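Local coordinates for flagellar regulatory protein C (Vibrio cholerae, PDB 4QHS), which probably acts as the ATP-hydrolysing AAA+ domain of a sigma-54-dependent transcription activator that switches on flagellar genes, assembling as a heptamer, at residues Glu106-Gly111 and Leu149-Leu154; Pro186-Arg191 and Tyr228-Asn233; Asn73-Pro78 and Ile118-Leu123. One frame throughout, in Å; residues are numbered along the deposited sequence.

Contact 1 of 3, residues Glu106-Gly111 and Leu149-Leu154; sequences EQAQGG and LDVRVL
Gln109 reaches across from the loop after helix 104-107 to the backbone at Leu149 and Asp150, beside the parallel sheet of the AAA+ core, where 106-111 leads into strand 112-116 and 149-154 runs into the start of the neighbouring strand 152-157. The amide of Gln109 does much of the holding. Its NE2 passes 3.9 Å from Leu149 CD2 and donates to Lys148 O, while its OE1 accepts from Asp150 N at 2.6 Å, with the donor lying in the carbonyl plane. Its chain folds at chi2 (68°), which swings the amide back to the backbone of Leu149 and Asp150, just ahead of the strand, although the CB bond starts off away from it. Glutamine suits the place because one flat end offers both a donor and an acceptor, as a neighbouring peptide would.

At Asp150 the carbonyl takes over: its O accepts from Gly110 N at 2.8 Å, a bent bond with an N-H...O angle of 140°. Gly110 is the third residue of a type II turn from Ala108 to Gly111, closed by Gly111 N on Ala108 O at 2.7 Å, and its positive phi is easily adopted without a side chain.

Val151 turns its branched end onto the turn. CG1 meets Ala108 CB at 3.9 Å, and CG2 lies 3.5 Å from Ala108 O; both residues also touch Ile113, so small and branched apolar side chains fill this buried corner together. Arg152 then sends its guanidinium away, where NE donates to Ala39 O and NH2 to Val34 O near the end of helix 23-35. Its backbone stays with the turn: Arg152 N points almost straight at Gly111 O, at 3.1 Å and 173°.

Contact 2 of 3, residues Pro186-Arg191 and Tyr228-Asn233; sequences PALCER and YPWPGN
Leu188 N donates to Asn233 OD1 in the one direct hydrogen bond between these loops. It is short, 2.6 Å, and almost linear (172°), with the donor nearly along the C=O axis of the amide. Asn233 suits the place because its short side chain, with CG set beside its own backbone N (chi1 -70°), presents a carbonyl to the 3-10 segment that begins at Leu188. A water makes a second, indirect link, accepting from Cys189 N at 2.8 Å and donating to Pro229 O at 3.0 Å.

The van der Waals contacts centre on Leu188. Its CB packs on Trp230 CB at 4.0 Å, CD2 lies against a backbone carbonyl, 3.6 Å from Asn233 C, and CD1 sits over the middle of the Arg191 guanidinium, 3.7 Å above its plane. Next to Leu188, Cys189 sets its CB against another carbonyl, 3.3 Å from Pro229 O.

Among the flat groups, one face of the Trp230 ring is covered by Tyr228 CD2, while its NE1 donates to Leu225 O. Both Trp230 and Leu188 touch Ile195 of helix 195-208. The type I turn from Trp230 to Asn233 runs into helix 233-247 and ends in the Gly-Asn start of the GNVREL sequence that opens the sensor II helix of the lid in AAA+ sigma-54 activators; here Asn233 also touches Pro46 of the P-loop.

Contact 3 of 3, residues Asn73-Pro78 and Ile118-Leu123; sequences NCAAIP and ISEMDL
The carboxylate of Glu120, whose stem packs against Cys74 and Ala75, is approached from above its plane: Ser119 OG donates to Glu120 OE2 at 3.0 Å, coming in 49° out of that plane. The other flat group, the Asn73 amide, serves its own loop, its OD1 accepting from Ala75 N at 2.9 Å with the donor tilted 16° from the carbonyl plane. This Asx turn, laid over a type I turn from Asn73 to Ala76, presents Cys74 and Ala75 to the other segment.

No hydrogen bond joins the segments; the contact is van der Waals. Ala75 CB touches Glu120 CG at 3.9 Å, and Glu120 CB lies 4.0 Å from the carbonyl oxygen Cys74 O. The bend at chi2 (-44°) carries the charged end of Glu120 away from the loop, so only its methylenes touch.

Both loops leave the C-terminal ends of adjacent strands, 69-73 and 112-116, in the parallel AAA+ sheet; the second of these is the Walker B strand, ending in Asp116, whose backbone bonds to that of Cys74. Cys74 starts toward the other segment, and its SG lies 4.3 Å from Ile118 CA and 4.2 Å from Met121 CE. The short cysteine side chain fits beside Leu82, and the long, flexible Met121, packed on Leu86 and Leu129, reaches it. Ala75 O accepts a hydrogen bond from Arg171 of a neighbouring subunit.

Contacts 1 and 3 belong to the same sheet-bearing part of the AAA+ core. Their segments alternate along the chain, their centres are 19 Å apart and their nearest atoms about 6 Å. Strand 112-116 joins them, with contact 1 at its start and contact 3 just beyond its Walker B end. Contact 2 follows later, in the lid, its centre 25 Å from that of contact 3 and 33 Å from that of contact 1, across the chain's centre. The nucleotide site, empty here, is expected near the P-loop, which contact 2 touches, and the Walker B end, at the junction of core and lid. Contact 3 also meets a neighbouring subunit, through an arginine consistent with the family's arginine fingers.

Contact 1 of 3, residues Glu106-Gly111 and Leu149-Leu154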
loop_
_atom_site.group_PDB
_atom_site.type_symbol
_atom_site.label_atom_id
_atom_site.label_comp_id
_atom_site.label_asym_id
_atom_site.label_seq_id
_atom_site.Cartn_x
_atom_site.Cartn_y
_atom_site.Cartn_z
ATOM N N GLU A 106 15.426 17.844 31.831
ATOM C CA GLU A 106 16.256 19.019 32.092
ATOM C C GLU A 106 15.603 19.951 33.109
ATOM O O GLU A 106 16.261 20.434 34.030
ATOM C CB GLU A 106 16.539 19.804 30.810
ATOM C CG GLU A 106 17.455 19.150 29.802
ATOM C CD GLU A 106 17.566 19.983 28.524
ATOM O OE1 GLU A 106 17.137 19.494 27.452
ATOM O OE2 GLU A 106 18.065 21.135 28.602
ATOM N N GLN A 107 14.321 20.174 32.964
ATOM C CA GLN A 107 13.624 21.056 33.851
ATOM C C GLN A 107 13.510 20.527 35.251
ATOM O O GLN A 107 13.263 21.275 36.141
ATOM C CB GLN A 107 12.233 21.327 33.346
ATOM C CG GLN A 107 12.182 22.059 32.079
ATOM C CD GLN A 107 10.856 21.923 31.434
ATOM O OE1 GLN A 107 9.853 22.339 31.968
ATOM N NE2 GLN A 107 10.834 21.324 30.287
ATOM N N ALA A 108 13.683 19.231 35.422
ATOM C CA ALA A 108 13.463 18.556 36.691
ATOM C C ALA A 108 14.766 18.391 37.428
ATOM O O ALA A 108 14.819 17.750 38.485
ATOM C CB ALA A 108 12.804 17.188 36.478
ATOM N N GLN A 109 15.814 18.956 36.840
ATOM C CA GLN A 109 17.163 18.859 37.370
ATOM C C GLN A 109 17.179 19.216 38.852
ATOM O O GLN A 109 16.664 20.259 39.256
ATOM C CB GLN A 109 18.114 19.775 36.578
ATOM C CG GLN A 109 19.598 19.498 36.806
ATOM C CD GLN A 109 20.035 18.155 36.235
ATOM O OE1 GLN A 109 19.772 17.102 36.819
ATOM N NE2 GLN A 109 20.701 18.188 35.082
ATOM N N GLY A 110 17.735 18.324 39.663
ATOM C CA GLY A 110 17.826 18.562 41.095
ATOM C C GLY A 110 16.524 18.291 41.815
ATOM O O GLY A 110 16.470 18.396 43.040
ATOM N N GLY A 111 15.482 17.928 41.063
ATOM C CA GLY A 111 14.171 17.675 41.644
ATOM C C GLY A 111 13.546 16.318 41.340
ATOM O O GLY A 111 14.180 15.276 41.511
ATOM N N LEU A 149 22.328 14.170 34.533
ATOM C CA LEU A 149 21.080 14.299 35.246
ATOM C C LEU A 149 21.157 13.950 36.712
ATOM O O LEU A 149 21.920 13.121 37.110
ATOM C CB LEU A 149 20.037 13.420 34.596
ATOM C CG LEU A 149 19.401 13.907 33.317
ATOM C CD1 LEU A 149 18.403 12.937 32.833
ATOM C CD2 LEU A 149 18.743 15.214 33.566
ATOM N N ASP A 150 20.331 14.603 37.497
ATOM C CA ASP A 150 20.175 14.358 38.927
ATOM C C ASP A 150 18.687 14.503 39.244
ATOM O O ASP A 150 18.247 15.547 39.731
ATOM C CB ASP A 150 21.012 15.339 39.756
ATOM C CG ASP A 150 20.774 15.200 41.272
ATOM O OD1 ASP A 150 20.600 14.065 41.768
ATOM O OD2 ASP A 150 20.762 16.240 41.969
ATOM N N VAL A 151 17.919 13.469 38.926
ATOM C CA VAL A 151 16.463 13.553 38.904
ATOM C C VAL A 151 15.806 12.284 39.483
ATOM O O VAL A 151 16.138 11.165 39.103
ATOM C CB VAL A 151 15.936 13.781 37.451
ATOM C CG1 VAL A 151 14.409 13.747 37.402
ATOM C CG2 VAL A 151 16.463 15.098 36.871
ATOM N N ARG A 152 14.872 12.483 40.405
ATOM C CA ARG A 152 14.119 11.398 41.008
ATOM C C ARG A 152 12.923 11.098 40.122
ATOM O O ARG A 152 12.196 12.008 39.706
ATOM C CB ARG A 152 13.658 11.775 42.424
ATOM C CG ARG A 152 13.411 10.598 43.364
ATOM C CD ARG A 152 11.936 10.295 43.567
ATOM N NE ARG A 152 11.756 9.101 44.397
ATOM C CZ ARG A 152 11.643 9.104 45.725
ATOM N NH1 ARG A 152 11.673 10.249 46.397
ATOM N NH2 ARG A 152 11.489 7.957 46.385
ATOM N N VAL A 153 12.715 9.825 39.830
ATOM C CA VAL A 153 11.633 9.436 38.945
ATOM C C VAL A 153 10.449 8.825 39.689
ATOM O O VAL A 153 10.598 7.890 40.481
ATOM C CB VAL A 153 12.115 8.440 37.893
ATOM C CG1 VAL A 153 10.933 7.866 37.152
ATOM C CG2 VAL A 153 13.076 9.127 36.938
ATOM N N LEU A 154 9.281 9.390 39.431
ATOM C CA LEU A 154 8.019 8.806 39.828
ATOM C C LEU A 154 7.280 8.454 38.549
ATOM O O LEU A 154 7.378 9.186 37.562
ATOM C CB LEU A 154 7.190 9.770 40.692
ATOM C CG LEU A 154 7.823 10.458 41.904
ATOM C CD1 LEU A 154 6.799 11.348 42.559
ATOM C CD2 LEU A 154 8.366 9.472 42.901
#

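Contact 2 of 3, residues Pro186-Arg191 and Tyr228-Asn233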
loop_
_atom_site.group_PDB
_atom_site.type_symbol
_atom_site.label_atom_id
_atom_site.label_comp_id
_atom_site.label_asym_id
_atom_site.label_seq_id
_atom_site.Cartn_x
_atom_site.Cartn_y
_atom_site.Cartn_z
ATOM N N PRO A 186 -5.737 1.778 45.592
ATOM C CA PRO A 186 -6.984 1.102 45.257
ATOM C C PRO A 186 -8.129 1.987 44.781
ATOM O O PRO A 186 -8.141 3.177 44.936
ATOM C CB PRO A 186 -7.362 0.469 46.576
ATOM C CG PRO A 186 -6.877 1.425 47.575
ATOM C CD PRO A 186 -5.740 2.195 46.996
ATOM N N ALA A 187 -9.109 1.353 44.178
ATOM C CA ALA A 187 -10.245 2.063 43.668
ATOM C C ALA A 187 -11.116 2.513 44.815
ATOM O O ALA A 187 -11.078 1.931 45.867
ATOM C CB ALA A 187 -11.005 1.199 42.749
ATOM N N LEU A 188 -11.884 3.562 44.595
ATOM C CA LEU A 188 -12.699 4.167 45.623
ATOM C C LEU A 188 -13.586 3.208 46.395
ATOM O O LEU A 188 -13.730 3.328 47.578
ATOM C CB LEU A 188 -13.554 5.248 45.006
ATOM C CG LEU A 188 -13.709 6.518 45.800
ATOM C CD1 LEU A 188 -12.505 6.662 46.621
ATOM C CD2 LEU A 188 -13.878 7.691 44.894
ATOM N N CYS A 189 -14.201 2.267 45.718
ATOM C CA CYS A 189 -15.120 1.377 46.374
ATOM C C CYS A 189 -14.396 0.440 47.298
ATOM O O CYS A 189 -15.002 -0.294 48.048
ATOM C CB CYS A 189 -15.899 0.574 45.355
ATOM S SG CYS A 189 -14.958 -0.648 44.515
ATOM N N GLU A 190 -13.082 0.472 47.241
ATOM C CA GLU A 190 -12.278 -0.407 48.054
ATOM C C GLU A 190 -11.710 0.373 49.206
ATOM O O GLU A 190 -10.909 -0.124 49.962
ATOM C CB GLU A 190 -11.172 -1.038 47.219
ATOM C CG GLU A 190 -11.707 -1.888 46.106
ATOM C CD GLU A 190 -10.656 -2.705 45.422
ATOM O OE1 GLU A 190 -9.668 -3.053 46.065
ATOM O OE2 GLU A 190 -10.826 -3.022 44.235
ATOM N N ARG A 191 -12.142 1.610 49.342
ATOM C CA ARG A 191 -11.739 2.405 50.472
ATOM C C ARG A 191 -12.818 3.389 50.831
ATOM O O ARG A 191 -12.605 4.569 50.898
ATOM C CB ARG A 191 -10.447 3.116 50.174
ATOM C CG ARG A 191 -10.367 3.713 48.821
ATOM C CD ARG A 191 -9.179 4.589 48.734
ATOM N NE ARG A 191 -9.048 5.177 47.426
ATOM C CZ ARG A 191 -8.789 6.452 47.214
ATOM N NH1 ARG A 191 -8.629 7.275 48.223
ATOM N NH2 ARG A 191 -8.702 6.896 45.980
ATOM N N TYR A 228 -22.437 3.971 46.719
ATOM C CA TYR A 228 -22.393 3.900 45.292
ATOM C C TYR A 228 -21.052 3.337 44.971
ATOM O O TYR A 228 -20.079 3.733 45.566
ATOM C CB TYR A 228 -22.539 5.289 44.722
ATOM C CG TYR A 228 -22.408 5.374 43.239
ATOM C CD1 TYR A 228 -23.270 4.715 42.426
ATOM C CD2 TYR A 228 -21.428 6.130 42.662
ATOM C CE1 TYR A 228 -23.160 4.791 41.086
ATOM C CE2 TYR A 228 -21.315 6.212 41.315
ATOM C CZ TYR A 228 -22.184 5.541 40.530
ATOM O OH TYR A 228 -22.089 5.610 39.195
ATOM N N PRO A 229 -20.992 2.399 44.046
ATOM C CA PRO A 229 -19.740 1.701 43.757
ATOM C C PRO A 229 -18.652 2.518 43.073
ATOM O O PRO A 229 -17.553 2.046 42.964
ATOM C CB PRO A 229 -20.184 0.551 42.879
ATOM C CG PRO A 229 -21.458 0.890 42.429
ATOM C CD PRO A 229 -22.118 1.743 43.399
ATOM N N TRP A 230 -18.953 3.728 42.644
ATOM C CA TRP A 230 -17.977 4.618 42.025
ATOM C C TRP A 230 -17.151 4.054 40.887
ATOM O O TRP A 230 -15.962 4.063 40.928
ATOM C CB TRP A 230 -17.094 5.261 43.063
ATOM C CG TRP A 230 -17.884 6.062 43.945
ATOM C CD1 TRP A 230 -18.217 5.773 45.202
ATOM C CD2 TRP A 230 -18.515 7.291 43.636
ATOM N NE1 TRP A 230 -19.000 6.736 45.714
ATOM C CE2 TRP A 230 -19.203 7.690 44.768
ATOM C CE3 TRP A 230 -18.558 8.092 42.508
ATOM C CZ2 TRP A 230 -19.916 8.846 44.819
ATOM C CZ3 TRP A 230 -19.262 9.219 42.552
ATOM C CH2 TRP A 230 -19.933 9.606 43.698
ATOM N N PRO A 231 -17.811 3.602 39.849
ATOM C CA PRO A 231 -17.129 3.116 38.665
ATOM C C PRO A 231 -16.084 4.075 38.134
ATOM O O PRO A 231 -15.095 3.629 37.625
ATOM C CB PRO A 231 -18.259 2.964 37.661
ATOM C CG PRO A 231 -19.446 3.492 38.299
ATOM C CD PRO A 231 -19.254 3.473 39.726
ATOM N N GLY A 232 -16.293 5.366 38.269
ATOM C CA GLY A 232 -15.332 6.323 37.787
ATOM C C GLY A 232 -14.442 6.923 38.835
ATOM O O GLY A 232 -13.811 7.921 38.608
ATOM N N ASN A 233 -14.399 6.302 39.992
ATOM C CA ASN A 233 -13.568 6.772 41.071
ATOM C C ASN A 233 -13.624 8.256 41.364
ATOM O O ASN A 233 -14.683 8.831 41.384
ATOM C CB ASN A 233 -12.154 6.310 40.865
ATOM C CG ASN A 233 -12.023 4.848 41.048
ATOM O OD1 ASN A 233 -11.996 4.370 42.160
ATOM N ND2 ASN A 233 -11.981 4.120 39.970
HETATM O O HOH W 1 -14.581 2.294 42.961
#

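Contact 3 of 3, residues Asn73-Pro78 and Ile118-Leu123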
loop_
_atom_site.group_PDB
_atom_site.type_symbol
_atom_site.label_atom_id
_atom_site.label_comp_id
_atom_site.label_asym_id
_atom_site.label_seq_id
_atom_site.Cartn_x
_atom_site.Cartn_y
_atom_site.Cartn_z
ATOM N N ASN A 73 1.997 13.930 31.261
ATOM C CA ASN A 73 1.077 12.824 31.055
ATOM C C ASN A 73 1.296 12.191 29.694
ATOM O O ASN A 73 0.813 12.683 28.666
ATOM C CB ASN A 73 -0.379 13.268 31.192
ATOM C CG ASN A 73 -1.338 12.084 31.281
ATOM O OD1 ASN A 73 -1.150 11.051 30.629
ATOM N ND2 ASN A 73 -2.360 12.225 32.107
ATOM N N CYS A 74 2.013 11.077 29.721
ATOM C CA CYS A 74 2.360 10.311 28.535
ATOM C C CYS A 74 1.171 9.876 27.679
ATOM O O CYS A 74 1.352 9.470 26.547
ATOM C CB CYS A 74 3.160 9.076 28.960
ATOM S SG CYS A 74 4.544 9.468 30.069
ATOM N N ALA A 75 -0.038 9.952 28.219
ATOM C CA ALA A 75 -1.215 9.553 27.482
ATOM C C ALA A 75 -1.980 10.766 26.983
ATOM O O ALA A 75 -3.121 10.637 26.560
ATOM C CB ALA A 75 -2.131 8.678 28.362
ATOM N N ALA A 76 -1.382 11.949 27.052
ATOM C CA ALA A 76 -2.157 13.139 26.728
ATOM C C ALA A 76 -1.398 14.167 25.904
ATOM O O ALA A 76 -1.910 15.256 25.661
ATOM C CB ALA A 76 -2.689 13.784 28.008
ATOM N N ILE A 77 -0.196 13.824 25.461
ATOM C CA ILE A 77 0.563 14.717 24.583
ATOM C C ILE A 77 0.128 14.563 23.113
ATOM O O ILE A 77 0.308 13.508 22.503
ATOM C CB ILE A 77 2.068 14.464 24.700
ATOM C CG1 ILE A 77 2.493 14.474 26.172
ATOM C CG2 ILE A 77 2.843 15.506 23.896
ATOM C CD1 ILE A 77 2.032 15.690 26.939
ATOM N N PRO A 78 -0.469 15.617 22.549
ATOM C CA PRO A 78 -0.962 15.611 21.166
ATOM C C PRO A 78 0.141 15.573 20.112
ATOM O O PRO A 78 1.315 15.807 20.434
ATOM C CB PRO A 78 -1.728 16.929 21.056
ATOM C CG PRO A 78 -1.986 17.357 22.450
ATOM C CD PRO A 78 -0.828 16.864 23.244
ATOM N N ILE A 118 2.689 5.745 32.086
ATOM C CA ILE A 118 3.864 5.409 31.360
ATOM C C ILE A 118 3.674 4.219 30.463
ATOM O O ILE A 118 4.441 4.003 29.577
ATOM C CB ILE A 118 4.994 5.118 32.309
ATOM C CG1 ILE A 118 6.336 5.294 31.625
ATOM C CG2 ILE A 118 4.886 3.757 32.813
ATOM C CD1 ILE A 118 7.437 5.458 32.558
ATOM N N SER A 119 2.648 3.444 30.683
ATOM C CA SER A 119 2.449 2.294 29.850
ATOM C C SER A 119 2.147 2.667 28.420
ATOM O O SER A 119 1.973 1.824 27.612
ATOM C CB SER A 119 1.347 1.418 30.412
ATOM O OG SER A 119 0.110 2.044 30.311
ATOM N N GLU A 120 2.096 3.945 28.112
ATOM C CA GLU A 120 1.700 4.365 26.777
ATOM C C GLU A 120 2.905 4.743 25.929
ATOM O O GLU A 120 2.770 5.121 24.771
ATOM C CB GLU A 120 0.701 5.522 26.858
ATOM C CG GLU A 120 -0.594 5.159 27.592
ATOM C CD GLU A 120 -1.158 3.782 27.199
ATOM O OE1 GLU A 120 -1.152 3.436 25.998
ATOM O OE2 GLU A 120 -1.615 3.042 28.099
ATOM N N MET A 121 4.091 4.625 26.506
ATOM C CA MET A 121 5.302 4.766 25.718
ATOM C C MET A 121 5.485 3.597 24.772
ATOM O O MET A 121 5.444 2.443 25.198
ATOM C CB MET A 121 6.528 4.834 26.594
ATOM C CG MET A 121 6.588 5.992 27.486
ATOM S SD MET A 121 8.202 5.939 28.255
ATOM C CE MET A 121 8.132 7.514 29.097
ATOM N N ASP A 122 5.756 3.886 23.506
ATOM C CA ASP A 122 6.165 2.818 22.598
ATOM C C ASP A 122 7.527 2.271 23.019
ATOM O O ASP A 122 8.258 2.885 23.822
ATOM C CB ASP A 122 6.188 3.288 21.133
ATOM C CG ASP A 122 7.261 4.342 20.842
ATOM O OD1 ASP A 122 8.448 4.164 21.206
ATOM O OD2 ASP A 122 6.904 5.352 20.202
ATOM N N LEU A 123 7.852 1.118 22.456
ATOM C CA LEU A 123 9.043 0.360 22.803
ATOM C C LEU A 123 10.352 1.131 22.549
ATOM O O LEU A 123 11.270 1.085 23.359
ATOM C CB LEU A 123 9.030 -0.959 22.019
ATOM C CG LEU A 123 8.007 -1.988 22.525
ATOM C CD1 LEU A 123 7.988 -3.256 21.641
ATOM C CD2 LEU A 123 8.294 -2.348 23.963
#